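Local coordinates for hypothetical protein BA_2335 (Bacillus anthracis, PDB 4H4N), which is of unknown function but folds as a small all-beta protein and belongs to the BA_2335-like family, at residues P26-I31 with Y54-T59; F11-P14 with K18-V21; V34-Q39 with Q46-Y51. One frame throughout, in Å; residues are numbered along the deposited sequence. Where two conformers were deposited one is given.

Overall arrangement
Contacts 2 and 3 pack the two-stranded sheet (9-13 with 44-48) onto the three-stranded sheet (30-38, 17-24, 56-63); contact 1 lies at one end of the larger sheet. Contact 2 is buried: four of its five touching residues are shielded from solvent, and its chemistry is apolar. Contact 3, partly buried, is also apolar, with a glutamine at its margin. In contact 1 no touching residue is buried, and a water between amide and ammonium joins the segments. Contacts 1 and 3 share strand 30-38. The centres of contacts 2 and 3 are about 7 Å apart, and each lies about 17 Å from that of contact 1.

Contact 1 of 3, residues P26-I31 with Y54-T59; sequences PYNEVI and YTKYET
Ile31 and Tyr54 meet at one end of this surface contact, their side chains crossing at about a right angle. The delta methyl does the touching: Ile31 CD1 comes to 3.9 Å from Tyr54 CA and lies slightly farther from CB. Ile31 reaches there because CG1 stands anti to the carbonyl carbon (chi1 -58°) and the chain then extends through CG1 to CD1. The tyrosine ring leads away from this methyl, so the isoleucine packs on the base of the side chain.

Next to it, Thr55 crosses the ring of Pro26, also nearly perpendicularly. Its OG1 sits 3.3 Å from Pro26 N, but that nitrogen carries no hydrogen, so the approach is van der Waals packing, as is that of Thr55 OG1 to Pro26 CD at 3.6 Å.

At the far end a water spans Asn28 and Lys56. It donates to Asn28 OD1 and accepts from Lys56 NZ, and both legs measure 2.8 Å. The lysine is extended beyond CB, which carries its ammonium out to the water; the same NZ forms a salt bridge with Glu58 OE2 at 2.7 Å, and OE2 receives it through its anti lone pair, the one away from the other oxygen. The ammonium is thus held by a carboxylate and a water, and Lys56 also makes a cation-pi contact with Phe24. Within the turn, Tyr27 N donates to Glu29 OE1 (2.9 Å), a bond bent to 134° at the hydrogen.

No direct hydrogen bond joins the segments. The Tyr54 ring meets that of Phe23 edge-to-face. Strand 17-24 runs between strands 30-38 and 56-63: Ile31 pairs with Phe23 through the backbone on one side of it, while on the other Thr55 and Lys56 both face Phe24 in a classic beta bulge.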
ATOM      1  N   PRO A  26      10.496   1.638 -14.954  1.00  8.85           N
ATOM      2  CA  PRO A  26      11.028   0.634 -15.894  1.00  9.14           C
ATOM      3  C   PRO A  26      12.366   0.071 -15.514  1.00  9.15           C
ATOM      4  O   PRO A  26      12.685  -1.055 -15.873  1.00 10.02           O
ATOM      5  CB  PRO A  26      11.159   1.396 -17.219  1.00 10.18           C
ATOM      6  CG  PRO A  26      11.019   2.812 -16.900  1.00 12.03           C
ATOM      7  CD  PRO A  26      10.246   2.927 -15.620  1.00  9.71           C
ATOM      8  N   TYR A  27      13.148   0.862 -14.787  0.50  9.15           N
ATOM      9  CA  TYR A  27      14.488   0.498 -14.374  0.50  9.72           C
ATOM     10  C   TYR A  27      14.525   0.017 -12.945  0.50  9.83           C
ATOM     11  O   TYR A  27      15.568   0.092 -12.303  0.50 10.40           O
ATOM     12  CB  TYR A  27      15.406   1.703 -14.508  0.50 10.23           C
ATOM     13  CG  TYR A  27      15.283   2.364 -15.846  0.50 10.21           C
ATOM     14  CD1 TYR A  27      15.822   1.781 -16.981  0.50 10.74           C
ATOM     15  CD2 TYR A  27      14.614   3.563 -15.977  0.50 11.20           C
ATOM     16  CE1 TYR A  27      15.702   2.388 -18.222  0.50 11.80           C
ATOM     17  CE2 TYR A  27      14.484   4.170 -17.201  0.50 11.92           C
ATOM     18  CZ  TYR A  27      15.037   3.593 -18.324  0.50 12.57           C
ATOM     19  OH  TYR A  27      14.901   4.227 -19.535  0.50 14.43           O
ATOM     20  N   ASN A  28      13.375  -0.410 -12.424  1.00  9.72           N
ATOM     21  CA  ASN A  28      13.282  -0.932 -11.080  1.00 10.84           C
ATOM     22  C   ASN A  28      13.514   0.125 -10.013  1.00 10.47           C
ATOM     23  O   ASN A  28      13.752  -0.205  -8.860  1.00 11.68           O
ATOM     24  CB  ASN A  28      14.264  -2.115 -10.916  1.00 12.21           C
ATOM     25  CG  ASN A  28      13.873  -3.067  -9.844  1.00 13.96           C
ATOM     26  OD1 ASN A  28      12.698  -3.394  -9.706  1.00 15.40           O
ATOM     27  ND2 ASN A  28      14.860  -3.585  -9.109  1.00 16.66           N
ATOM     28  N   GLU A  29      13.446   1.393 -10.392  1.00  9.91           N
ATOM     29  CA  GLU A  29      13.619   2.484  -9.466  1.00 10.26           C
ATOM     30  C   GLU A  29      12.328   2.764  -8.723  1.00  9.40           C
ATOM     31  O   GLU A  29      11.242   2.593  -9.269  1.00  9.70           O
ATOM     32  CB  GLU A  29      14.086   3.745 -10.220  1.00 11.35           C
ATOM     33  CG  GLU A  29      13.023   4.550 -11.007  1.00 12.33           C
ATOM     34  CD  GLU A  29      12.598   4.019 -12.381  1.00 11.79           C
ATOM     35  OE1 GLU A  29      12.844   2.867 -12.722  1.00 11.42           O
ATOM     36  OE2 GLU A  29      11.978   4.798 -13.137  1.00 14.57           O
ATOM     37  N   VAL A  30      12.448   3.193  -7.471  1.00  9.81           N
ATOM     38  CA  VAL A  30      11.299   3.583  -6.686  1.00 10.21           C
ATOM     39  C   VAL A  30      10.827   4.957  -7.132  1.00 10.37           C
ATOM     40  O   VAL A  30      11.607   5.912  -7.171  1.00 12.68           O
ATOM     41  CB  VAL A  30      11.637   3.622  -5.198  1.00 11.35           C
ATOM     42  CG1 VAL A  30      10.462   4.187  -4.409  1.00 13.21           C
ATOM     43  CG2 VAL A  30      12.005   2.258  -4.711  1.00 12.63           C
ATOM     44  N   ILE A  31       9.561   5.046  -7.516  1.00  9.74           N
ATOM     45  CA  ILE A  31       8.937   6.309  -7.890  1.00 10.60           C
ATOM     46  C   ILE A  31       8.400   6.992  -6.631  1.00 10.56           C
ATOM     47  O   ILE A  31       8.724   8.141  -6.360  1.00 12.30           O
ATOM     48  CB  ILE A  31       7.815   6.111  -8.907  1.00 10.97           C
ATOM     49  CG1 ILE A  31       8.334   5.410 -10.164  1.00 11.65           C
ATOM     50  CG2 ILE A  31       7.173   7.436  -9.274  1.00 12.64           C
ATOM     51  CD1 ILE A  31       7.230   4.888 -11.044  1.00 13.38           C
ATOM     52  N   TYR A  54       3.217   4.403 -13.388  1.00 12.30           N
ATOM     53  CA  TYR A  54       4.081   3.374 -12.810  1.00 11.40           C
ATOM     54  C   TYR A  54       4.153   2.159 -13.710  1.00 10.32           C
ATOM     55  O   TYR A  54       3.302   1.944 -14.560  1.00 11.77           O
ATOM     56  CB  TYR A  54       3.565   2.955 -11.406  1.00 11.40           C
ATOM     57  CG  TYR A  54       2.293   2.140 -11.431  1.00 11.69           C
ATOM     58  CD1 TYR A  54       1.055   2.748 -11.498  1.00 13.70           C
ATOM     59  CD2 TYR A  54       2.338   0.756 -11.422  1.00 12.00           C
ATOM     60  CE1 TYR A  54      -0.101   1.998 -11.542  1.00 14.66           C
ATOM     61  CE2 TYR A  54       1.184  -0.005 -11.462  1.00 13.70           C
ATOM     62  CZ  TYR A  54      -0.029   0.613 -11.528  1.00 14.58           C
ATOM     63  OH  TYR A  54      -1.172  -0.154 -11.584  1.00 18.32           O
ATOM     64  N   THR A  55       5.182   1.355 -13.492  1.00  9.23           N
ATOM     65  CA  THR A  55       5.362   0.106 -14.195  1.00  9.45           C
ATOM     66  C   THR A  55       4.829  -1.084 -13.387  1.00  8.97           C
ATOM     67  O   THR A  55       4.130  -1.941 -13.940  1.00 10.27           O
ATOM     68  CB  THR A  55       6.835  -0.064 -14.574  1.00  9.94           C
ATOM     69  OG1 THR A  55       7.233   1.044 -15.409  1.00 11.35           O
ATOM     70  CG2 THR A  55       7.065  -1.352 -15.282  1.00 11.31           C
ATOM     71  N   LYS A  56       5.175  -1.143 -12.108  1.00  9.01           N
ATOM     72  CA  LYS A  56       4.589  -2.153 -11.228  1.00  9.33           C
ATOM     73  C   LYS A  56       4.568  -1.586  -9.819  1.00  8.39           C
ATOM     74  O   LYS A  56       5.171  -0.549  -9.549  1.00  8.99           O
ATOM     75  CB  LYS A  56       5.358  -3.475 -11.218  1.00 10.94           C
ATOM     76  CG  LYS A  56       6.698  -3.389 -10.552  1.00 12.82           C
ATOM     77  CD  LYS A  56       7.209  -4.764 -10.148  1.00 14.37           C
ATOM     78  CE  LYS A  56       8.527  -4.661  -9.407  1.00 15.39           C
ATOM     79  NZ  LYS A  56       8.970  -6.017  -8.945  1.00 15.19           N
ATOM     80  N   TYR A  57       3.820  -2.251  -8.941  1.00  8.02           N
ATOM     81  CA  TYR A  57       3.888  -1.949  -7.529  1.00  7.75           C
ATOM     82  C   TYR A  57       4.169  -3.235  -6.768  1.00  7.72           C
ATOM     83  O   TYR A  57       3.937  -4.337  -7.257  1.00  8.70           O
ATOM     84  CB  TYR A  57       2.610  -1.255  -7.009  1.00  8.77           C
ATOM     85  CG  TYR A  57       1.383  -2.111  -7.020  1.00  9.19           C
ATOM     86  CD1 TYR A  57       1.156  -3.022  -6.005  1.00  9.94           C
ATOM     87  CD2 TYR A  57       0.452  -2.019  -8.025  1.00 11.67           C
ATOM     88  CE1 TYR A  57       0.055  -3.859  -6.009  1.00 12.08           C
ATOM     89  CE2 TYR A  57      -0.678  -2.840  -8.031  1.00 13.18           C
ATOM     90  CZ  TYR A  57      -0.869  -3.755  -7.017  1.00 13.01           C
ATOM     91  OH  TYR A  57      -1.988  -4.562  -7.033  1.00 17.00           O
ATOM     92  N   GLU A  58       4.668  -3.064  -5.554  1.00  7.44           N
ATOM     93  CA  GLU A  58       4.803  -4.160  -4.595  1.00  8.01           C
ATOM     94  C   GLU A  58       4.266  -3.670  -3.260  1.00  8.12           C
ATOM     95  O   GLU A  58       4.166  -2.476  -3.015  1.00  9.44           O
ATOM     96  CB  GLU A  58       6.251  -4.608  -4.437  1.00  8.75           C
ATOM     97  CG  GLU A  58       6.896  -5.074  -5.713  1.00  9.58           C
ATOM     98  CD  GLU A  58       6.412  -6.418  -6.248  1.00 11.06           C
ATOM     99  OE1 GLU A  58       5.599  -7.110  -5.609  1.00 12.35           O
ATOM    100  OE2 GLU A  58       6.880  -6.779  -7.350  1.00 13.81           O
ATOM    101  N   THR A  59       3.910  -4.600  -2.396  1.00  8.64           N
ATOM    102  CA  THR A  59       3.371  -4.286  -1.095  1.00  8.95           C
ATOM    103  C   THR A  59       4.154  -4.947   0.022  1.00  8.37           C
ATOM    104  O   THR A  59       4.745  -6.021  -0.140  1.00  9.47           O
ATOM    105  CB  THR A  59       1.889  -4.699  -0.982  1.00 10.63           C
ATOM    106  OG1 THR A  59       1.773  -6.116  -1.088  1.00 14.13           O
ATOM    107  CG2 THR A  59       1.054  -4.059  -2.056  1.00 12.25           C
TER
HETATM  108  O   HOH W   1      11.631  -5.614  -8.282  1.00 21.61           O

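Contact 2 of 3, residues F11-P14 with K18-V21; sequences FKVP and KLKV. With SO4 (sulfate ion), chain F.
The hydrophobic core between the two sheets contains this contact, where strand 9-13 of the smaller sheet faces strand 17-24 of the larger. Phe11 lies against Val21 and Leu19. Val21 CG2 stands over one face of the phenyl ring, 3.9 Å from its centroid and 13° off the normal, a CH-pi contact. The other methyl, Val21 CG1, reaches the outer end of the ring, 3.8 Å from Phe11 CZ. Phe11 CG is anti to the carbonyl carbon (chi1 -64°), a torsion that carries the ring across to Val21, so that one face receives CG2.

Leu19 crosses Phe11 at about a right angle and presses CD2 to 3.5 Å from Phe11 CB, near the root of the side chain. Its base meets Val13, whose CG2 is 4.1 Å from Leu19 CB. Both outer strands of the larger sheet add to the layer: Tyr57 of 56-63 meets the Phe11 ring edge-to-face, and Ile36 of 30-38 touches Phe11 and Val13.

Lys20 alternates to the other side of its strand. Its extended chain brings NZ to 2.6 Å from O2 of a sulfate, probably from the crystallisation liquor, which Arg62 also holds.

No hydrogen bond crosses between the segments, and their strand axes approach to 7.5 Å at 147° between directions. Side-chain packing between antiparallel strands of different sheets, with backbone bonding kept within each sheet, is consistent with a small beta sandwich.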
ATOM      1  N   PHE A  11      -6.667  -2.451  -2.182  1.00  9.81           N
ATOM      2  CA  PHE A  11      -5.741  -3.171  -1.317  1.00 10.40           C
ATOM      3  C   PHE A  11      -6.436  -3.675  -0.066  1.00 10.61           C
ATOM      4  O   PHE A  11      -7.238  -2.983   0.525  1.00 11.92           O
ATOM      5  CB  PHE A  11      -4.593  -2.256  -0.891  1.00 11.21           C
ATOM      6  CG  PHE A  11      -3.755  -1.815  -2.020  1.00 11.68           C
ATOM      7  CD1 PHE A  11      -2.765  -2.645  -2.502  1.00 13.21           C
ATOM      8  CD2 PHE A  11      -3.960  -0.602  -2.629  1.00 12.81           C
ATOM      9  CE1 PHE A  11      -1.997  -2.279  -3.580  1.00 14.70           C
ATOM     10  CE2 PHE A  11      -3.180  -0.210  -3.697  1.00 14.04           C
ATOM     11  CZ  PHE A  11      -2.205  -1.057  -4.179  1.00 14.55           C
ATOM     12  N   LYS A  12      -6.109  -4.894   0.329  1.00 10.91           N
ATOM     13  CA  LYS A  12      -6.604  -5.452   1.579  1.00 11.03           C
ATOM     14  C   LYS A  12      -5.534  -5.247   2.635  1.00 10.83           C
ATOM     15  O   LYS A  12      -4.410  -5.725   2.499  1.00 13.34           O
ATOM     16  CB  LYS A  12      -6.915  -6.934   1.435  1.00 11.92           C
ATOM     17  CG  LYS A  12      -7.486  -7.542   2.698  1.00 13.28           C
ATOM     18  CD  LYS A  12      -8.050  -8.925   2.454  1.00 15.64           C
ATOM     19  CE  LYS A  12      -6.980  -9.912   2.038  1.00 17.39           C
ATOM     20  NZ  LYS A  12      -7.531 -11.236   1.728  1.00 18.97           N
ATOM     21  N   VAL A  13      -5.876  -4.549   3.694  1.00  9.53           N
ATOM     22  CA  VAL A  13      -4.949  -4.283   4.765  1.00  9.40           C
ATOM     23  C   VAL A  13      -5.267  -5.254   5.894  1.00  9.18           C
ATOM     24  O   VAL A  13      -6.381  -5.270   6.401  1.00  9.30           O
ATOM     25  CB  VAL A  13      -5.020  -2.850   5.261  1.00 10.13           C
ATOM     26  CG1 VAL A  13      -3.906  -2.583   6.257  1.00 11.35           C
ATOM     27  CG2 VAL A  13      -4.963  -1.869   4.085  1.00 12.33           C
ATOM     28  N   PRO A  14      -4.299  -6.078   6.308  1.00  9.58           N
ATOM     29  CA  PRO A  14      -4.597  -7.021   7.380  1.00 10.10           C
ATOM     30  C   PRO A  14      -4.899  -6.332   8.698  1.00  9.21           C
ATOM     31  O   PRO A  14      -4.607  -5.145   8.875  1.00  9.00           O
ATOM     32  CB  PRO A  14      -3.307  -7.851   7.484  1.00 11.16           C
ATOM     33  CG  PRO A  14      -2.646  -7.707   6.177  1.00 11.84           C
ATOM     34  CD  PRO A  14      -2.965  -6.308   5.734  1.00 10.35           C
ATOM     35  N   LYS A  18      -0.198  -1.805   8.934  1.00  7.54           N
ATOM     36  CA  LYS A  18       0.009  -0.784   7.932  1.00  7.88           C
ATOM     37  C   LYS A  18       0.475  -1.482   6.659  1.00  7.89           C
ATOM     38  O   LYS A  18       1.402  -2.284   6.686  1.00  9.91           O
ATOM     39  CB  LYS A  18       1.074   0.218   8.392  1.00  9.00           C
ATOM     40  CG  LYS A  18       1.408   1.268   7.325  1.00 11.10           C
ATOM     41  CD  LYS A  18       2.503   2.221   7.710  1.00 12.97           C
ATOM     42  CE  LYS A  18       2.029   3.165   8.772  1.00 15.13           C
ATOM     43  NZ  LYS A  18       2.957   4.335   8.910  1.00 15.48           N
ATOM     44  N   LEU A  19      -0.174  -1.190   5.547  1.00  7.20           N
ATOM     45  CA  LEU A  19       0.242  -1.670   4.245  1.00  7.53           C
ATOM     46  C   LEU A  19       1.012  -0.557   3.545  1.00  7.72           C
ATOM     47  O   LEU A  19       0.520   0.562   3.424  1.00  9.19           O
ATOM     48  CB  LEU A  19      -0.961  -2.057   3.406  1.00  8.72           C
ATOM     49  CG  LEU A  19      -0.624  -2.833   2.120  1.00 10.36           C
ATOM     50  CD1 LEU A  19      -0.201  -4.264   2.417  1.00 12.75           C
ATOM     51  CD2 LEU A  19      -1.786  -2.783   1.144  1.00 12.85           C
ATOM     52  N   LYS A  20       2.217  -0.876   3.088  0.60  7.84           N
ATOM     53  CA  LYS A  20       3.088   0.054   2.378  0.60  8.35           C
ATOM     54  C   LYS A  20       3.168  -0.384   0.927  0.60  7.87           C
ATOM     55  O   LYS A  20       3.627  -1.489   0.657  0.60  8.87           O
ATOM     56  CB  LYS A  20       4.478   0.062   3.010  0.60  9.99           C
ATOM     57  CG  LYS A  20       4.501   0.476   4.486  0.60 12.49           C
ATOM     58  CD  LYS A  20       5.936   0.592   5.012  0.60 16.86           C
ATOM     59  CE  LYS A  20       6.004   1.154   6.420  0.60 19.52           C
ATOM     60  NZ  LYS A  20       7.403   1.516   6.796  0.60 21.86           N
ATOM     61  N   VAL A  21       2.754   0.487   0.010  1.00  8.03           N
ATOM     62  CA  VAL A  21       2.730   0.202  -1.411  1.00  8.27           C
ATOM     63  C   VAL A  21       3.842   1.022  -2.064  1.00  7.99           C
ATOM     64  O   VAL A  21       3.873   2.239  -1.929  1.00  9.88           O
ATOM     65  CB  VAL A  21       1.370   0.583  -2.031  1.00  9.49           C
ATOM     66  CG1 VAL A  21       1.331   0.222  -3.506  1.00 10.85           C
ATOM     67  CG2 VAL A  21       0.214  -0.076  -1.266  1.00 11.23           C
TER
HETATM   68  S   SO4 F 105      10.985   0.245   5.741  0.50 32.14           S
HETATM   69  O1  SO4 F 105      11.302  -0.049   7.133  0.50 32.27           O
HETATM   70  O2  SO4 F 105       9.681   0.892   5.693  0.50 31.78           O
HETATM   71  O3  SO4 F 105      10.965  -0.978   4.947  0.50 31.97           O
HETATM   72  O4  SO4 F 105      11.999   1.150   5.205  0.50 32.37           O

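Contact 3 of 3, residues V34-Q39 with Q46-Y51; sequences VSIINQ and QTITRY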
ATOM      1  N   VAL A  34       3.123   4.855  -0.945  1.00  9.43           N
ATOM      2  CA  VAL A  34       1.924   5.260  -0.244  1.00  9.45           C
ATOM      3  C   VAL A  34       1.664   4.226   0.852  1.00  8.66           C
ATOM      4  O   VAL A  34       2.206   3.115   0.809  1.00 10.08           O
ATOM      5  CB  VAL A  34       0.706   5.431  -1.164  1.00 10.61           C
ATOM      6  CG1 VAL A  34       0.990   6.476  -2.247  1.00 12.86           C
ATOM      7  CG2 VAL A  34       0.291   4.162  -1.762  1.00 12.02           C
ATOM      8  N   SER A  35       0.860   4.565   1.834  1.00  7.92           N
ATOM      9  CA  SER A  35       0.579   3.631   2.889  1.00  8.29           C
ATOM     10  C   SER A  35      -0.822   3.800   3.413  1.00  7.79           C
ATOM     11  O   SER A  35      -1.454   4.845   3.254  1.00  9.00           O
ATOM     12  CB  SER A  35       1.612   3.745   3.989  1.00  8.22           C
ATOM     13  OG  SER A  35       1.581   5.033   4.583  1.00  9.04           O
ATOM     14  N   ILE A  36      -1.315   2.730   4.013  1.00  7.71           N
ATOM     15  CA  ILE A  36      -2.682   2.621   4.483  1.00  7.95           C
ATOM     16  C   ILE A  36      -2.681   1.920   5.832  1.00  7.26           C
ATOM     17  O   ILE A  36      -2.113   0.836   5.955  1.00  8.51           O
ATOM     18  CB  ILE A  36      -3.566   1.802   3.513  1.00  8.61           C
ATOM     19  CG1 ILE A  36      -3.409   2.264   2.050  1.00 10.45           C
ATOM     20  CG2 ILE A  36      -5.012   1.836   3.996  1.00 10.54           C
ATOM     21  CD1 ILE A  36      -3.988   1.269   1.053  1.00 13.46           C
ATOM     22  N   ILE A  37      -3.333   2.494   6.826  1.00  7.58           N
ATOM     23  CA  ILE A  37      -3.433   1.851   8.120  1.00  8.21           C
ATOM     24  C   ILE A  37      -4.777   1.167   8.327  1.00  8.05           C
ATOM     25  O   ILE A  37      -5.813   1.606   7.826  1.00  9.47           O
ATOM     26  CB  ILE A  37      -3.142   2.797   9.290  1.00  9.65           C
ATOM     27  CG1 ILE A  37      -4.147   3.914   9.380  1.00 11.52           C
ATOM     28  CG2 ILE A  37      -1.701   3.298   9.221  1.00 11.53           C
ATOM     29  CD1 ILE A  37      -3.976   4.775  10.604  1.00 14.27           C
ATOM     30  N   ASN A  38      -4.742   0.091   9.094  1.00  8.05           N
ATOM     31  CA  ASN A  38      -5.933  -0.598   9.544  1.00  8.28           C
ATOM     32  C   ASN A  38      -5.777  -0.953  11.012  1.00  8.48           C
ATOM     33  O   ASN A  38      -5.138  -1.932  11.349  1.00  8.70           O
ATOM     34  CB  ASN A  38      -6.203  -1.849   8.731  1.00  8.48           C
ATOM     35  CG  ASN A  38      -7.425  -2.581   9.221  1.00  8.92           C
ATOM     36  OD1 ASN A  38      -8.276  -2.006   9.913  1.00 10.29           O
ATOM     37  ND2 ASN A  38      -7.520  -3.857   8.878  1.00 10.19           N
ATOM     38  N   GLN A  39      -6.390  -0.141  11.866  1.00  9.20           N
ATOM     39  CA  GLN A  39      -6.316  -0.362  13.294  1.00  9.84           C
ATOM     40  C   GLN A  39      -7.282  -1.461  13.772  1.00 10.04           C
ATOM     41  O   GLN A  39      -7.229  -1.836  14.946  1.00 11.65           O
ATOM     42  CB  GLN A  39      -6.648   0.932  14.041  1.00 10.84           C
ATOM     43  CG  GLN A  39      -8.129   1.361  14.046  1.00 12.83           C
ATOM     44  CD  GLN A  39      -8.606   2.080  12.810  1.00 13.78           C
ATOM     45  OE1 GLN A  39      -7.938   2.149  11.770  1.00 16.19           O
ATOM     46  NE2 GLN A  39      -9.778   2.660  12.934  1.00 15.68           N
ATOM     47  N   GLN A  46      -9.154  -0.863   1.106  1.00 11.90           N
ATOM     48  CA  GLN A  46      -9.054   0.564   0.830  1.00 12.86           C
ATOM     49  C   GLN A  46      -8.562   0.747  -0.585  1.00 12.37           C
ATOM     50  O   GLN A  46      -7.686   0.003  -1.036  1.00 12.96           O
ATOM     51  CB  GLN A  46      -8.040   1.212   1.784  1.00 14.79           C
ATOM     52  CG  GLN A  46      -7.552   2.604   1.412  1.00 18.95           C
ATOM     53  CD  GLN A  46      -8.506   3.653   1.861  1.00 22.35           C
ATOM     54  OE1 GLN A  46      -9.034   3.584   2.974  1.00 26.81           O
ATOM     55  NE2 GLN A  46      -8.713   4.667   1.026  1.00 24.19           N
ATOM     56  N   THR A  47      -9.090   1.743  -1.284  1.00 13.45           N
ATOM     57  CA  THR A  47      -8.559   2.066  -2.602  1.00 14.90           C
ATOM     58  C   THR A  47      -7.601   3.259  -2.571  1.00 15.20           C
ATOM     59  O   THR A  47      -7.698   4.160  -1.725  1.00 16.90           O
ATOM     60  CB  THR A  47      -9.641   2.389  -3.601  1.00 16.74           C
ATOM     61  OG1 THR A  47     -10.381   3.510  -3.143  1.00 19.67           O
ATOM     62  CG2 THR A  47     -10.544   1.213  -3.810  1.00 17.59           C
ATOM     63  N   ILE A  48      -6.646   3.210  -3.493  1.00 15.00           N
ATOM     64  CA  ILE A  48      -5.705   4.294  -3.763  1.00 14.80           C
ATOM     65  C   ILE A  48      -6.144   4.825  -5.135  1.00 14.67           C
ATOM     66  O   ILE A  48      -6.190   4.079  -6.119  1.00 14.29           O
ATOM     67  CB  ILE A  48      -4.250   3.788  -3.799  1.00 14.84           C
ATOM     68  CG1 ILE A  48      -3.782   3.295  -2.411  1.00 16.05           C
ATOM     69  CG2 ILE A  48      -3.327   4.887  -4.318  1.00 15.42           C
ATOM     70  CD1 ILE A  48      -3.711   4.365  -1.343  1.00 18.57           C
ATOM     71  N   THR A  49      -6.473   6.117  -5.196  1.00 15.36           N
ATOM     72  CA  THR A  49      -6.965   6.724  -6.412  1.00 16.47           C
ATOM     73  C   THR A  49      -5.984   7.710  -7.032  1.00 14.85           C
ATOM     74  O   THR A  49      -6.158   8.106  -8.183  1.00 17.53           O
ATOM     75  CB  THR A  49      -8.304   7.434  -6.140  1.00 18.24           C
ATOM     76  OG1 THR A  49      -8.133   8.435  -5.134  1.00 21.51           O
ATOM     77  CG2 THR A  49      -9.340   6.427  -5.667  1.00 20.15           C
ATOM     78  N   ARG A  50      -4.961   8.108  -6.278  1.00 12.70           N
ATOM     79  CA  ARG A  50      -3.946   9.032  -6.762  1.00 12.02           C
ATOM     80  C   ARG A  50      -2.617   8.321  -6.690  1.00 11.37           C
ATOM     81  O   ARG A  50      -2.224   7.805  -5.651  1.00 11.77           O
ATOM     82  CB  ARG A  50      -3.934  10.305  -5.913  1.00 12.89           C
ATOM     83  CG  ARG A  50      -5.278  11.052  -5.957  1.00 14.75           C
ATOM     84  CD  ARG A  50      -5.273  12.385  -5.252  1.00 15.98           C
ATOM     85  NE  ARG A  50      -4.369  13.322  -5.890  1.00 16.01           N
ATOM     86  CZ  ARG A  50      -4.163  14.573  -5.469  1.00 14.61           C
ATOM     87  NH1 ARG A  50      -4.788  15.027  -4.395  1.00 15.92           N
ATOM     88  NH2 ARG A  50      -3.310  15.362  -6.101  1.00 14.71           N
ATOM     89  N   TYR A  51      -1.923   8.306  -7.806  1.00 11.63           N
ATOM     90  CA  TYR A  51      -0.650   7.648  -7.895  1.00 12.29           C
ATOM     91  C   TYR A  51       0.002   8.096  -9.185  1.00 13.03           C
ATOM     92  O   TYR A  51      -0.678   8.433 -10.147  1.00 12.98           O
ATOM     93  CB  TYR A  51      -0.790   6.110  -7.844  1.00 12.80           C
ATOM     94  CG  TYR A  51      -1.794   5.525  -8.787  1.00 12.23           C
ATOM     95  CD1 TYR A  51      -1.460   5.221 -10.108  1.00 12.97           C
ATOM     96  CD2 TYR A  51      -3.081   5.217  -8.356  1.00 12.51           C
ATOM     97  CE1 TYR A  51      -2.384   4.666 -10.967  1.00 13.44           C
ATOM     98  CE2 TYR A  51      -4.020   4.660  -9.223  1.00 13.18           C
ATOM     99  CZ  TYR A  51      -3.651   4.372 -10.523  1.00 13.46           C
ATOM    100  OH  TYR A  51      -4.542   3.791 -11.394  1.00 15.63           O
TER
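Ile36 meets Gln46 and Ile48 across the layer between the two sheets of this small, sandwich-like fold, with both branches of its side chain engaged. Ile36 CG2 rests 3.7 Å from Gln46 CG, so the aliphatic part of the glutamine is what packs, crossing the isoleucine at a slant. The longer branch passes alongside Ile48 in the opposite direction, with Ile36 CD1 at 3.9 Å from Ile48 CD1. That same terminal methyl of Ile48 also meets Val34, whose CG2 lies 4.0 Å away; it therefore touches two side chains of strand 30-38 that are two residues apart. Val34 CG2 reaches it from between the backbone N and the carbonyl carbon.

The strand axes run nearly antiparallel, 167° between their directions, but 9.0 Å apart at closest approach, a spacing bridged by side chains without hydrogen bonds between the segments. Each side is positioned by backbone bonding within its own sheet: Val34 pairs with Val21 and Ile36 with Leu19, whereas Gln46 pairs with Phe11 and Ile48 with Ile9. Phe11 extends the apolar layer, touching Ile48. Beyond the packed residues, Asn38 ND2 bonds to Val13 O of the smaller sheet and to Thr42 O in the connection that follows the strand.

A bend at chi2 (83°) swings the Gln46 amide forward along its own strand, where NE2 donates to Thr47 O at 3.0 Å, with an N-H...O angle of 161°.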